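Local structure of membrane lipoprotein TpN32 (Treponema pallidum, 1XS5) at residues 2-7 / 29-34; 112-117 / 134-139; 126-131 / 139-144. The protein binds methionine between its two lobes and is probably the substrate-binding lipoprotein of a methionine uptake transporter. One frame throughout, in Å; residues are numbered along the deposited sequence.

In the fold
Interaction 2 lies nearest the centre of the chain, about 14 Å from it centre to centre, beside the ligand pocket; interactions 1 and 3 are more peripheral, at about 24 and 23 Å, on opposite sides. Interaction 1 pairs two parallel strands at the border of the six-stranded sheet in one lobe, with an apolar face under helices and a polar outer face. Interaction 2 packs helix 110-122, which carries methionine-binding residues, against residues 134-139 through apolar groups and a buried carboxylate. Interaction 3 is a two-stranded antiparallel ribbon with a bulge, its polar side chains largely facing solvent. Met128 and Ile126 of interaction 3 pack on Leu117 of interaction 2, joining the two contacts.

Interaction 1. Residues 2-7 / 29-34; sequences DETVGV and HIELRI
Strands 3-9 and 30-36 are the two strands of a beta-alpha-beta unit, joined by helix 14-26, and they pair in parallel at one border of the six-stranded sheet of this lobe. Four backbone bonds zip them together: Glu31 N to Glu3 O, Val5 N to Glu31 O, Arg33 N to Val5 O and Val7 N to Arg33 O, the last at 2.9 Å. Side chains alternate between the faces. Val5, Val7, Ile30, Leu32 and Ile34 form the apolar one, over which helices 14-26 and 210-219 pack. Leu32 CD1 touches both valines, 3.5 Å from Val7 CG1 and 3.7 Å from Val5 CG2. Val7 CG1 takes the place between backbone N and carbonyl carbon (chi1 47°), which turns it toward Leu32.

The other face is polar. Thr4 and Glu31 run side by side, and Thr4 OG1 donates to the anti lone pair of Glu31 OE1 in a short bond of 2.5 Å. Thr4 CG2 meets Arg33 CB at 3.6 Å, while the bent Arg33 chain brings its NH2 near Gly6 CA, where glycine, having no side chain, lets the arginine lie close.

Where the strands begin, His29 occupies the C-prime position, with positive phi, of the Schellman motif that ends helix 14-26. It suits the place through its ring N-H: ND1 of His29 donates to Asp2 OD1 at 3.0 Å, a bent bond of 136°. Asp2 OD2 bridges to Lys26, and Glu3 OE1 to Arg211. One water accepts from Glu3 N and donates to both Glu3 OE2 and His29 O, 2.8 Å from the last.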
ATOM      1  N   ASP A   2      23.559 -18.267 -12.921  1.00 44.84           N
ATOM      2  CA  ASP A   2      23.282 -16.906 -12.419  1.00 42.97           C
ATOM      3  C   ASP A   2      22.985 -16.903 -10.909  1.00 38.53           C
ATOM      4  O   ASP A   2      22.285 -17.786 -10.404  1.00 32.52           O
ATOM      5  CB  ASP A   2      22.094 -16.268 -13.154  1.00 47.20           C
ATOM      6  CG  ASP A   2      22.306 -16.165 -14.661  1.00 51.47           C
ATOM      7  OD1 ASP A   2      23.469 -16.018 -15.112  1.00 48.76           O
ATOM      8  OD2 ASP A   2      21.289 -16.217 -15.396  1.00 53.71           O
ATOM      9  N   GLU A   3      23.536 -15.943 -10.177  1.00 33.82           N
ATOM     10  CA  GLU A   3      23.266 -15.893  -8.743  1.00 38.75           C
ATOM     11  C   GLU A   3      21.806 -15.525  -8.595  1.00 32.91           C
ATOM     12  O   GLU A   3      21.248 -14.823  -9.449  1.00 32.63           O
ATOM     13  CB  GLU A   3      24.073 -14.810  -8.052  1.00 43.53           C
ATOM     14  CG  GLU A   3      25.180 -14.224  -8.868  1.00 56.76           C
ATOM     15  CD  GLU A   3      25.119 -12.707  -8.868  1.00 62.92           C
ATOM     16  OE1 GLU A   3      25.017 -12.116  -7.763  1.00 61.68           O
ATOM     17  OE2 GLU A   3      25.170 -12.109  -9.971  1.00 68.68           O
ATOM     18  N   THR A   4      21.195 -15.970  -7.507  1.00 28.28           N
ATOM     19  CA  THR A   4      19.777 -15.676  -7.267  1.00 22.74           C
ATOM     20  C   THR A   4      19.583 -14.745  -6.068  1.00 13.12           C
ATOM     21  O   THR A   4      20.302 -14.858  -5.095  1.00 17.85           O
ATOM     22  CB  THR A   4      18.981 -17.002  -6.966  1.00 22.80           C
ATOM     23  OG1 THR A   4      19.079 -17.888  -8.097  1.00 30.87           O
ATOM     24  CG2 THR A   4      17.513 -16.701  -6.696  1.00 30.60           C
ATOM     25  N   VAL A   5      18.627 -13.806  -6.162  1.00 17.09           N
ATOM     26  CA  VAL A   5      18.278 -12.946  -5.021  1.00 16.82           C
ATOM     27  C   VAL A   5      16.749 -13.022  -4.875  1.00 15.53           C
ATOM     28  O   VAL A   5      16.028 -12.976  -5.862  1.00 18.03           O
ATOM     29  CB  VAL A   5      18.735 -11.488  -5.224  1.00 16.14           C
ATOM     30  CG1 VAL A   5      20.256 -11.467  -5.376  1.00 26.21           C
ATOM     31  CG2 VAL A   5      18.086 -10.884  -6.435  1.00 18.69           C
ATOM     32  N   GLY A   6      16.267 -13.169  -3.648  1.00 13.02           N
ATOM     33  CA  GLY A   6      14.830 -13.267  -3.434  1.00 11.23           C
ATOM     34  C   GLY A   6      14.216 -11.917  -3.129  1.00 16.83           C
ATOM     35  O   GLY A   6      14.826 -11.116  -2.437  1.00 15.60           O
ATOM     36  N   VAL A   7      13.025 -11.650  -3.678  1.00 14.31           N
ATOM     37  CA  VAL A   7      12.315 -10.407  -3.395  1.00 11.83           C
ATOM     38  C   VAL A   7      10.918 -10.851  -2.970  1.00 12.91           C
ATOM     39  O   VAL A   7      10.239 -11.541  -3.726  1.00 13.04           O
ATOM     40  CB  VAL A   7      12.231  -9.477  -4.637  1.00 12.74           C
ATOM     41  CG1 VAL A   7      11.781 -10.285  -5.855  1.00 18.93           C
ATOM     42  CG2 VAL A   7      11.229  -8.292  -4.360  1.00 14.43           C
ATOM     43  N   HIS A  29      22.619 -11.033 -15.740  1.00 26.90           N
ATOM     44  CA  HIS A  29      22.839 -12.334 -15.141  1.00 30.97           C
ATOM     45  C   HIS A  29      22.434 -12.381 -13.678  1.00 29.37           C
ATOM     46  O   HIS A  29      23.136 -12.950 -12.854  1.00 24.12           O
ATOM     47  CB  HIS A  29      24.306 -12.741 -15.289  1.00 35.31           C
ATOM     48  CG  HIS A  29      24.692 -13.058 -16.699  1.00 39.48           C
ATOM     49  ND1 HIS A  29      24.195 -14.151 -17.376  1.00 45.28           N
ATOM     50  CD2 HIS A  29      25.478 -12.394 -17.580  1.00 41.46           C
ATOM     51  CE1 HIS A  29      24.653 -14.142 -18.617  1.00 45.87           C
ATOM     52  NE2 HIS A  29      25.433 -13.085 -18.765  1.00 37.83           N
ATOM     53  N   ILE A  30      21.299 -11.766 -13.363  1.00 27.88           N
ATOM     54  CA  ILE A  30      20.794 -11.793 -11.989  1.00 23.98           C
ATOM     55  C   ILE A  30      19.475 -12.513 -12.119  1.00 24.73           C
ATOM     56  O   ILE A  30      18.640 -12.180 -12.984  1.00 26.49           O
ATOM     57  CB  ILE A  30      20.547 -10.367 -11.411  1.00 28.08           C
ATOM     58  CG1 ILE A  30      21.879  -9.648 -11.187  1.00 25.38           C
ATOM     59  CG2 ILE A  30      19.822 -10.466 -10.040  1.00 29.26           C
ATOM     60  CD1 ILE A  30      21.742  -8.133 -11.029  1.00 26.33           C
ATOM     61  N   GLU A  31      19.298 -13.544 -11.308  1.00 21.07           N
ATOM     62  CA  GLU A  31      18.062 -14.277 -11.351  1.00 23.04           C
ATOM     63  C   GLU A  31      17.242 -13.825 -10.161  1.00 19.08           C
ATOM     64  O   GLU A  31      17.574 -14.109  -9.019  1.00 18.76           O
ATOM     65  CB  GLU A  31      18.281 -15.776 -11.267  1.00 26.85           C
ATOM     66  CG  GLU A  31      16.950 -16.487 -11.340  1.00 35.66           C
ATOM     67  CD  GLU A  31      17.105 -17.976 -11.200  1.00 45.70           C
ATOM     68  OE1 GLU A  31      17.797 -18.396 -10.240  1.00 48.66           O
ATOM     69  OE2 GLU A  31      16.536 -18.712 -12.042  1.00 48.70           O
ATOM     70  N   LEU A  32      16.178 -13.100 -10.458  1.00 19.39           N
ATOM     71  CA  LEU A  32      15.313 -12.549  -9.439  1.00 19.28           C
ATOM     72  C   LEU A  32      14.275 -13.621  -9.128  1.00 19.05           C
ATOM     73  O   LEU A  32      13.533 -14.050 -10.021  1.00 20.03           O
ATOM     74  CB  LEU A  32      14.639 -11.270  -9.987  1.00 18.58           C
ATOM     75  CG  LEU A  32      13.842 -10.408  -8.992  1.00 18.10           C
ATOM     76  CD1 LEU A  32      14.710 -10.071  -7.796  1.00 20.69           C
ATOM     77  CD2 LEU A  32      13.344  -9.122  -9.683  1.00 20.38           C
ATOM     78  N   ARG A  33      14.275 -14.092  -7.881  1.00 16.72           N
ATOM     79  CA  ARG A  33      13.304 -15.093  -7.445  1.00 14.07           C
ATOM     80  C   ARG A  33      12.184 -14.310  -6.729  1.00 14.84           C
ATOM     81  O   ARG A  33      12.449 -13.628  -5.731  1.00 19.54           O
ATOM     82  CB  ARG A  33      14.001 -16.064  -6.481  1.00 16.14           C
ATOM     83  CG  ARG A  33      13.099 -17.150  -5.914  1.00 19.10           C
ATOM     84  CD  ARG A  33      14.004 -18.176  -5.191  1.00 19.27           C
ATOM     85  NE  ARG A  33      14.619 -17.607  -3.989  1.00 15.25           N
ATOM     86  CZ  ARG A  33      14.028 -17.526  -2.813  1.00 15.66           C
ATOM     87  NH1 ARG A  33      12.792 -17.983  -2.654  1.00 17.93           N
ATOM     88  NH2 ARG A  33      14.674 -16.981  -1.782  1.00 18.76           N
ATOM     89  N   ILE A  34      10.954 -14.402  -7.229  1.00 13.56           N
ATOM     90  CA  ILE A  34       9.823 -13.685  -6.646  1.00 14.37           C
ATOM     91  C   ILE A  34       9.170 -14.624  -5.656  1.00 15.49           C
ATOM     92  O   ILE A  34       8.669 -15.698  -6.016  1.00 17.57           O
ATOM     93  CB  ILE A  34       8.821 -13.237  -7.747  1.00 17.52           C
ATOM     94  CG1 ILE A  34       9.553 -12.299  -8.754  1.00 17.52           C
ATOM     95  CG2 ILE A  34       7.658 -12.475  -7.122  1.00 13.83           C
ATOM     96  CD1 ILE A  34       8.656 -11.816  -9.926  1.00 23.79           C
TER
HETATM   97  O   HOH W   1      25.445 -14.232 -11.897  1.00 47.50           O

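Interaction 2. Residues 112-117 / 134-139; sequences NEARAL and LFATVE. With MET (methionine), chain B.
The carboxylate of Glu113 meets the backbone of Val138 at one oxygen: Val138 N donates to Glu113 OE2 over 2.9 Å, arriving on the anti side and 23° out of the carboxylate plane. Thr137 CB lies 3.3 Å from that same OE2. A second flat group, the Arg115 guanidinium, points to the other side of helix 110-122, and its edge faces the ligand pocket. There Arg115 NH1 donates to the carboxylate O of the bound methionine at 2.9 Å and, in the guanidinium plane, to Asn112 OD1 at 3.2 Å. Leu134 CB sits above one face of the Phe135 ring, displaced toward its rim.

One side of the helix serves the ligand, the other packs on residues 134-139. With its chain extended from CG to NE, Arg115 reaches the ligand, and a salt bridge from its NH2 to Glu190 steadies it; Asn112 is fixed by Asp109 and His59. Toward residues 134-139 the helix turns Glu113, Ala114 and Leu117. Small Ala114 suits the close approach, since its CB touches Ala136 O and Leu134 O at 3.3 Å each, and Ala136 CB at 3.9 Å. Leu117 CD1 presses on the backbone of Thr137, 3.3 Å from its carbonyl carbon.

Glu113 has CG opposite its own backbone N (chi1 -174°), and its extended chain crosses Thr137 obliquely to reach Val138 N. Buried there, its OE2 also lies close to OE2 of Glu152, so the two acids may share a proton or have a raised affinity for one, with the Val138 N-H offsetting some of the negative charge.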
ATOM      1  N   ASN A 112      -1.899   2.483   7.978  1.00 12.09           N
ATOM      2  CA  ASN A 112      -2.953   2.628   6.969  1.00 13.37           C
ATOM      3  C   ASN A 112      -4.266   3.012   7.588  1.00 13.04           C
ATOM      4  O   ASN A 112      -5.133   3.562   6.901  1.00 12.45           O
ATOM      5  CB  ASN A 112      -3.069   1.352   6.126  1.00 16.34           C
ATOM      6  CG  ASN A 112      -1.869   1.210   5.232  1.00 18.72           C
ATOM      7  OD1 ASN A 112      -1.700   2.029   4.323  1.00 13.46           O
ATOM      8  ND2 ASN A 112      -0.980   0.231   5.522  1.00 13.87           N
ATOM      9  N   GLU A 113      -4.430   2.728   8.884  1.00 10.08           N
ATOM     10  CA  GLU A 113      -5.649   3.138   9.576  1.00 15.03           C
ATOM     11  C   GLU A 113      -5.617   4.660   9.673  1.00 13.44           C
ATOM     12  O   GLU A 113      -6.633   5.310   9.419  1.00 12.11           O
ATOM     13  CB  GLU A 113      -5.709   2.590  11.005  1.00 14.64           C
ATOM     14  CG  GLU A 113      -7.035   2.884  11.679  1.00 17.85           C
ATOM     15  CD  GLU A 113      -7.227   2.093  12.976  1.00 23.47           C
ATOM     16  OE1 GLU A 113      -6.678   0.969  13.106  1.00 23.44           O
ATOM     17  OE2 GLU A 113      -7.938   2.602  13.857  1.00 23.28           O
ATOM     18  N   ALA A 114      -4.467   5.213  10.086  1.00  9.35           N
ATOM     19  CA  ALA A 114      -4.334   6.681  10.191  1.00 12.26           C
ATOM     20  C   ALA A 114      -4.569   7.325   8.840  1.00 15.14           C
ATOM     21  O   ALA A 114      -5.213   8.330   8.740  1.00 15.48           O
ATOM     22  CB  ALA A 114      -2.915   7.059  10.673  1.00 14.38           C
ATOM     23  N   ARG A 115      -3.973   6.745   7.802  1.00 14.72           N
ATOM     24  CA  ARG A 115      -4.104   7.241   6.431  1.00 12.16           C
ATOM     25  C   ARG A 115      -5.570   7.288   6.003  1.00 13.56           C
ATOM     26  O   ARG A 115      -6.024   8.268   5.386  1.00 13.17           O
ATOM     27  CB  ARG A 115      -3.299   6.299   5.526  1.00 12.51           C
ATOM     28  CG  ARG A 115      -3.237   6.687   4.075  1.00 15.89           C
ATOM     29  CD  ARG A 115      -2.493   5.577   3.345  1.00 13.45           C
ATOM     30  NE  ARG A 115      -2.425   5.826   1.912  1.00 12.92           N
ATOM     31  CZ  ARG A 115      -2.041   4.889   1.065  1.00 16.57           C
ATOM     32  NH1 ARG A 115      -1.744   3.704   1.567  1.00 11.22           N
ATOM     33  NH2 ARG A 115      -1.912   5.135  -0.238  1.00 11.43           N
ATOM     34  N   ALA A 116      -6.306   6.217   6.320  1.00 10.22           N
ATOM     35  CA  ALA A 116      -7.717   6.129   5.973  1.00 11.17           C
ATOM     36  C   ALA A 116      -8.547   7.150   6.790  1.00 16.25           C
ATOM     37  O   ALA A 116      -9.473   7.762   6.274  1.00 12.36           O
ATOM     38  CB  ALA A 116      -8.233   4.705   6.230  1.00 12.95           C
ATOM     39  N   LEU A 117      -8.190   7.319   8.065  1.00 12.17           N
ATOM     40  CA  LEU A 117      -8.891   8.285   8.930  1.00 13.54           C
ATOM     41  C   LEU A 117      -8.679   9.725   8.392  1.00  9.92           C
ATOM     42  O   LEU A 117      -9.620  10.532   8.405  1.00 11.50           O
ATOM     43  CB  LEU A 117      -8.377   8.132  10.376  1.00 10.49           C
ATOM     44  CG  LEU A 117      -8.848   6.819  11.063  1.00 13.24           C
ATOM     45  CD1 LEU A 117      -8.141   6.659  12.456  1.00 16.60           C
ATOM     46  CD2 LEU A 117     -10.341   6.835  11.253  1.00 14.98           C
ATOM     47  N   LEU A 134       1.589   9.871  12.804  1.00 30.12           N
ATOM     48  CA  LEU A 134       1.551   8.979  11.663  1.00 28.47           C
ATOM     49  C   LEU A 134       0.831   7.646  11.912  1.00 24.23           C
ATOM     50  O   LEU A 134       0.378   7.006  10.968  1.00 22.69           O
ATOM     51  CB  LEU A 134       3.013   8.771  11.206  1.00 27.40           C
ATOM     52  CG  LEU A 134       3.353   8.324   9.782  1.00 32.43           C
ATOM     53  CD1 LEU A 134       2.824   9.335   8.769  1.00 25.81           C
ATOM     54  CD2 LEU A 134       4.879   8.195   9.654  1.00 32.06           C
ATOM     55  N   PHE A 135       0.733   7.217  13.172  1.00 22.00           N
ATOM     56  CA  PHE A 135       0.080   5.934  13.504  1.00 25.21           C
ATOM     57  C   PHE A 135      -1.251   6.050  14.261  1.00 23.52           C
ATOM     58  O   PHE A 135      -1.653   5.142  15.010  1.00 26.65           O
ATOM     59  CB  PHE A 135       1.060   5.036  14.271  1.00 26.09           C
ATOM     60  CG  PHE A 135       2.391   4.913  13.606  1.00 27.27           C
ATOM     61  CD1 PHE A 135       2.478   4.713  12.224  1.00 25.31           C
ATOM     62  CD2 PHE A 135       3.563   5.107  14.327  1.00 30.76           C
ATOM     63  CE1 PHE A 135       3.689   4.727  11.574  1.00 21.34           C
ATOM     64  CE2 PHE A 135       4.810   5.116  13.662  1.00 29.51           C
ATOM     65  CZ  PHE A 135       4.861   4.928  12.277  1.00 26.31           C
ATOM     66  N   ALA A 136      -1.937   7.167  14.036  1.00 20.79           N
ATOM     67  CA  ALA A 136      -3.220   7.468  14.655  1.00 23.50           C
ATOM     68  C   ALA A 136      -4.262   6.365  14.414  1.00 26.17           C
ATOM     69  O   ALA A 136      -4.259   5.711  13.346  1.00 21.21           O
ATOM     70  CB  ALA A 136      -3.736   8.812  14.099  1.00 19.64           C
ATOM     71  N   THR A 137      -5.142   6.144  15.400  1.00 26.93           N
ATOM     72  CA  THR A 137      -6.209   5.150  15.234  1.00 25.05           C
ATOM     73  C   THR A 137      -7.567   5.748  15.546  1.00 20.82           C
ATOM     74  O   THR A 137      -7.688   6.926  15.829  1.00 19.96           O
ATOM     75  CB  THR A 137      -6.024   3.919  16.156  1.00 35.01           C
ATOM     76  OG1 THR A 137      -5.990   4.361  17.520  1.00 35.83           O
ATOM     77  CG2 THR A 137      -4.741   3.152  15.799  1.00 36.46           C
ATOM     78  N   VAL A 138      -8.595   4.914  15.538  1.00 17.32           N
ATOM     79  CA  VAL A 138      -9.925   5.392  15.808  1.00 21.06           C
ATOM     80  C   VAL A 138     -10.037   6.085  17.174  1.00 24.24           C
ATOM     81  O   VAL A 138     -10.917   6.930  17.342  1.00 19.86           O
ATOM     82  CB  VAL A 138     -10.956   4.236  15.751  1.00 29.59           C
ATOM     83  CG1 VAL A 138     -11.032   3.682  14.330  1.00 23.57           C
ATOM     84  CG2 VAL A 138     -10.540   3.127  16.760  1.00 31.04           C
ATOM     85  N   GLU A 139      -9.170   5.731  18.129  1.00 24.06           N
ATOM     86  CA  GLU A 139      -9.191   6.333  19.477  1.00 31.96           C
ATOM     87  C   GLU A 139      -8.797   7.814  19.420  1.00 31.47           C
ATOM     88  O   GLU A 139      -9.074   8.590  20.347  1.00 31.91           O
ATOM     89  CB  GLU A 139      -8.219   5.600  20.408  1.00 31.99           C
ATOM     90  CG  GLU A 139      -6.799   6.136  20.326  1.00 47.05           C
ATOM     91  CD  GLU A 139      -5.747   5.203  20.926  1.00 58.85           C
ATOM     92  OE1 GLU A 139      -5.794   4.931  22.157  1.00 61.37           O
ATOM     93  OE2 GLU A 139      -4.859   4.742  20.156  1.00 67.04           O
TER
HETATM   94  N   MET B 301       0.085  -1.192  -1.637  1.00 16.99           N
HETATM   95  CA  MET B 301      -0.351  -0.636  -0.304  1.00 15.58           C
HETATM   96  C   MET B 301      -0.802   0.839  -0.369  1.00 19.64           C
HETATM   97  O   MET B 301      -1.871   1.175   0.198  1.00 18.90           O
HETATM   98  CB  MET B 301       0.798  -0.747   0.723  1.00 16.82           C
HETATM   99  CG  MET B 301       0.322  -0.480   2.135  1.00 13.47           C
HETATM  100  SD  MET B 301       1.624  -0.550   3.387  1.00 12.43           S
HETATM  101  CE  MET B 301       1.737  -2.380   3.567  1.00 10.58           C
HETATM  102  OXT MET B 301      -0.073   1.646  -0.987  1.00 20.90           O

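Interaction 3. Residues 126-131 / 139-144; sequences IRMRAG and EDVQQN
Arg127 and Gln143 are joined by backbone bonds in both directions, Arg127 N to Gln143 O at 2.9 Å and Gln143 N to Arg127 O at 3.1 Å. The same Arg127 O also accepts from Gln142 N, at 2.7 Å and with a bent N-H angle of 133°. Further along, Arg129 N reaches Asp140 O at 2.8 Å in a nearly straight bond.

Gln142 and Gln143 both face Arg127, a classic beta bulge, and so both N-H groups share Arg127 O. The register of this two-stranded antiparallel ribbon slips by one before Met128 pairs with Val141.

Among the charged groups, Arg129 grips Asp140 side-on. Its NE and NH2 both donate to Asp140 OD1, NH2 at 2.9 Å, from the same face of the carboxylate plane, while that oxygen stays at the guanidinium edge. A bend at chi3 (84°) turns this edge to Asp140. Asp140 OD2 is held separately by Thr137 N.

Polar but looser, the extended chains of Arg127 and Gln142 lie alongside with their flat ends almost parallel, and Gln142 NE2 donates to a water.

Apolar side chains take the side toward helix 110-122, where Ile126 and Met128 rest on Leu117. Val141 fits between them, its CG1 4.2 Å from Ile126 CB and its CG2 3.8 Å from Met128 SD. The flexible thioether of Met128 curls so that CE touches Asp140 CB at 3.6 Å.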
ATOM      1  N   ILE A 126     -15.149  13.277   9.799  1.00 14.93           N
ATOM      2  CA  ILE A 126     -14.647  13.304  11.151  1.00 17.90           C
ATOM      3  C   ILE A 126     -13.521  14.300  11.291  1.00 20.86           C
ATOM      4  O   ILE A 126     -13.036  14.827  10.302  1.00 20.50           O
ATOM      5  CB  ILE A 126     -14.018  11.897  11.543  1.00 19.30           C
ATOM      6  CG1 ILE A 126     -12.848  11.564  10.584  1.00 21.52           C
ATOM      7  CG2 ILE A 126     -15.048  10.804  11.464  1.00 19.97           C
ATOM      8  CD1 ILE A 126     -12.049  10.286  10.912  1.00 20.47           C
ATOM      9  N   ARG A 127     -13.117  14.528  12.539  1.00 20.30           N
ATOM     10  CA  ARG A 127     -11.987  15.378  12.867  1.00 22.51           C
ATOM     11  C   ARG A 127     -11.074  14.611  13.804  1.00 23.78           C
ATOM     12  O   ARG A 127     -11.515  14.077  14.829  1.00 26.64           O
ATOM     13  CB  ARG A 127     -12.403  16.669  13.563  1.00 28.93           C
ATOM     14  CG  ARG A 127     -11.186  17.524  13.902  1.00 28.34           C
ATOM     15  CD  ARG A 127     -11.564  18.649  14.862  1.00 35.15           C
ATOM     16  NE  ARG A 127     -10.431  19.540  15.050  1.00 37.41           N
ATOM     17  CZ  ARG A 127     -10.500  20.849  14.855  1.00 41.81           C
ATOM     18  NH1 ARG A 127     -11.658  21.394  14.480  1.00 43.24           N
ATOM     19  NH2 ARG A 127      -9.415  21.604  15.002  1.00 35.14           N
ATOM     20  N   MET A 128      -9.805  14.556  13.446  1.00 19.15           N
ATOM     21  CA  MET A 128      -8.799  13.869  14.244  1.00 27.22           C
ATOM     22  C   MET A 128      -8.162  14.823  15.284  1.00 34.19           C
ATOM     23  O   MET A 128      -8.011  16.018  15.012  1.00 30.69           O
ATOM     24  CB  MET A 128      -7.694  13.370  13.328  1.00 24.83           C
ATOM     25  CG  MET A 128      -8.173  12.374  12.283  1.00 30.48           C
ATOM     26  SD  MET A 128      -8.827  10.898  13.075  1.00 27.55           S
ATOM     27  CE  MET A 128      -7.362  10.219  13.873  1.00 30.69           C
ATOM     28  N   ARG A 129      -7.813  14.280  16.453  1.00 31.08           N
ATOM     29  CA  ARG A 129      -7.145  15.020  17.526  1.00 34.82           C
ATOM     30  C   ARG A 129      -5.815  15.567  16.951  1.00 37.79           C
ATOM     31  O   ARG A 129      -5.181  14.938  16.089  1.00 37.30           O
ATOM     32  CB  ARG A 129      -6.879  14.055  18.696  1.00 34.35           C
ATOM     33  CG  ARG A 129      -5.703  14.415  19.605  1.00 37.05           C
ATOM     34  CD  ARG A 129      -5.494  13.363  20.703  1.00 37.08           C
ATOM     35  NE  ARG A 129      -4.687  12.199  20.296  1.00 36.83           N
ATOM     36  CZ  ARG A 129      -3.365  12.091  20.472  1.00 41.85           C
ATOM     37  NH1 ARG A 129      -2.680  13.086  21.050  1.00 36.33           N
ATOM     38  NH2 ARG A 129      -2.720  10.976  20.105  1.00 34.14           N
ATOM     39  N   ALA A 130      -5.368  16.709  17.466  1.00 38.12           N
ATOM     40  CA  ALA A 130      -4.155  17.391  16.982  1.00 38.97           C
ATOM     41  C   ALA A 130      -2.792  16.704  17.060  1.00 38.90           C
ATOM     42  O   ALA A 130      -2.005  16.750  16.112  1.00 41.81           O
ATOM     43  CB  ALA A 130      -4.062  18.767  17.642  1.00 40.32           C
ATOM     44  N   GLY A 131      -2.459  16.082  18.172  1.00 39.82           N
ATOM     45  CA  GLY A 131      -1.149  15.458  18.174  1.00 43.71           C
ATOM     46  C   GLY A 131      -1.177  13.993  17.793  1.00 42.78           C
ATOM     47  O   GLY A 131      -0.331  13.250  18.278  1.00 49.70           O
ATOM     48  N   GLU A 139      -9.170   5.731  18.129  1.00 24.06           N
ATOM     49  CA  GLU A 139      -9.191   6.333  19.477  1.00 31.96           C
ATOM     50  C   GLU A 139      -8.797   7.814  19.420  1.00 31.47           C
ATOM     51  O   GLU A 139      -9.074   8.590  20.347  1.00 31.91           O
ATOM     52  CB  GLU A 139      -8.219   5.600  20.408  1.00 31.99           C
ATOM     53  CG  GLU A 139      -6.799   6.136  20.326  1.00 47.05           C
ATOM     54  CD  GLU A 139      -5.747   5.203  20.926  1.00 58.85           C
ATOM     55  OE1 GLU A 139      -5.794   4.931  22.157  1.00 61.37           O
ATOM     56  OE2 GLU A 139      -4.859   4.742  20.156  1.00 67.04           O
ATOM     57  N   ASP A 140      -8.135   8.198  18.333  1.00 28.65           N
ATOM     58  CA  ASP A 140      -7.706   9.580  18.123  1.00 25.47           C
ATOM     59  C   ASP A 140      -8.762  10.455  17.435  1.00 23.99           C
ATOM     60  O   ASP A 140      -8.503  11.610  17.116  1.00 24.16           O
ATOM     61  CB  ASP A 140      -6.413   9.608  17.290  1.00 26.97           C
ATOM     62  CG  ASP A 140      -5.227   8.997  18.029  1.00 34.79           C
ATOM     63  OD1 ASP A 140      -4.992   9.418  19.181  1.00 35.22           O
ATOM     64  OD2 ASP A 140      -4.526   8.105  17.479  1.00 32.44           O
ATOM     65  N   VAL A 141      -9.945   9.913  17.174  1.00 22.24           N
ATOM     66  CA  VAL A 141     -10.972  10.699  16.508  1.00 20.47           C
ATOM     67  C   VAL A 141     -11.564  11.685  17.495  1.00 26.06           C
ATOM     68  O   VAL A 141     -12.178  11.279  18.464  1.00 23.56           O
ATOM     69  CB  VAL A 141     -12.119   9.805  15.971  1.00 20.62           C
ATOM     70  CG1 VAL A 141     -13.249  10.672  15.437  1.00 19.68           C
ATOM     71  CG2 VAL A 141     -11.586   8.925  14.847  1.00 17.47           C
ATOM     72  N   GLN A 142     -11.411  12.981  17.249  1.00 28.52           N
ATOM     73  CA  GLN A 142     -11.953  13.953  18.196  1.00 31.56           C
ATOM     74  C   GLN A 142     -13.411  14.348  17.978  1.00 31.33           C
ATOM     75  O   GLN A 142     -14.114  14.747  18.926  1.00 34.71           O
ATOM     76  CB  GLN A 142     -11.075  15.194  18.208  1.00 31.57           C
ATOM     77  CG  GLN A 142     -11.638  16.296  19.068  1.00 43.58           C
ATOM     78  CD  GLN A 142     -10.854  17.560  18.936  1.00 46.16           C
ATOM     79  OE1 GLN A 142     -11.396  18.605  18.561  1.00 52.30           O
ATOM     80  NE2 GLN A 142      -9.563  17.483  19.231  1.00 45.93           N
ATOM     81  N   GLN A 143     -13.893  14.245  16.753  1.00 25.05           N
ATOM     82  CA  GLN A 143     -15.275  14.614  16.474  1.00 25.20           C
ATOM     83  C   GLN A 143     -15.840  13.777  15.331  1.00 29.40           C
ATOM     84  O   GLN A 143     -15.129  13.509  14.344  1.00 25.56           O
ATOM     85  CB  GLN A 143     -15.314  16.080  16.079  1.00 33.82           C
ATOM     86  CG  GLN A 143     -16.676  16.664  15.941  1.00 42.46           C
ATOM     87  CD  GLN A 143     -16.579  18.105  15.478  1.00 53.40           C
ATOM     88  OE1 GLN A 143     -15.563  18.783  15.725  1.00 51.36           O
ATOM     89  NE2 GLN A 143     -17.631  18.589  14.813  1.00 53.31           N
ATOM     90  N   ASN A 144     -17.107  13.392  15.447  1.00 26.49           N
ATOM     91  CA  ASN A 144     -17.745  12.569  14.419  1.00 33.07           C
ATOM     92  C   ASN A 144     -18.888  13.345  13.774  1.00 34.80           C
ATOM     93  O   ASN A 144     -20.033  13.218  14.157  1.00 35.32           O
ATOM     94  CB  ASN A 144     -18.273  11.288  15.053  1.00 34.80           C
ATOM     95  CG  ASN A 144     -18.365  10.149  14.067  1.00 26.44           C
ATOM     96  OD1 ASN A 144     -18.975  10.283  13.020  1.00 25.25           O
ATOM     97  ND2 ASN A 144     -17.751   9.015  14.407  1.00 34.40           N
TER
HETATM   98  O   HOH W   2      -7.556  18.938  18.058  1.00 52.77           O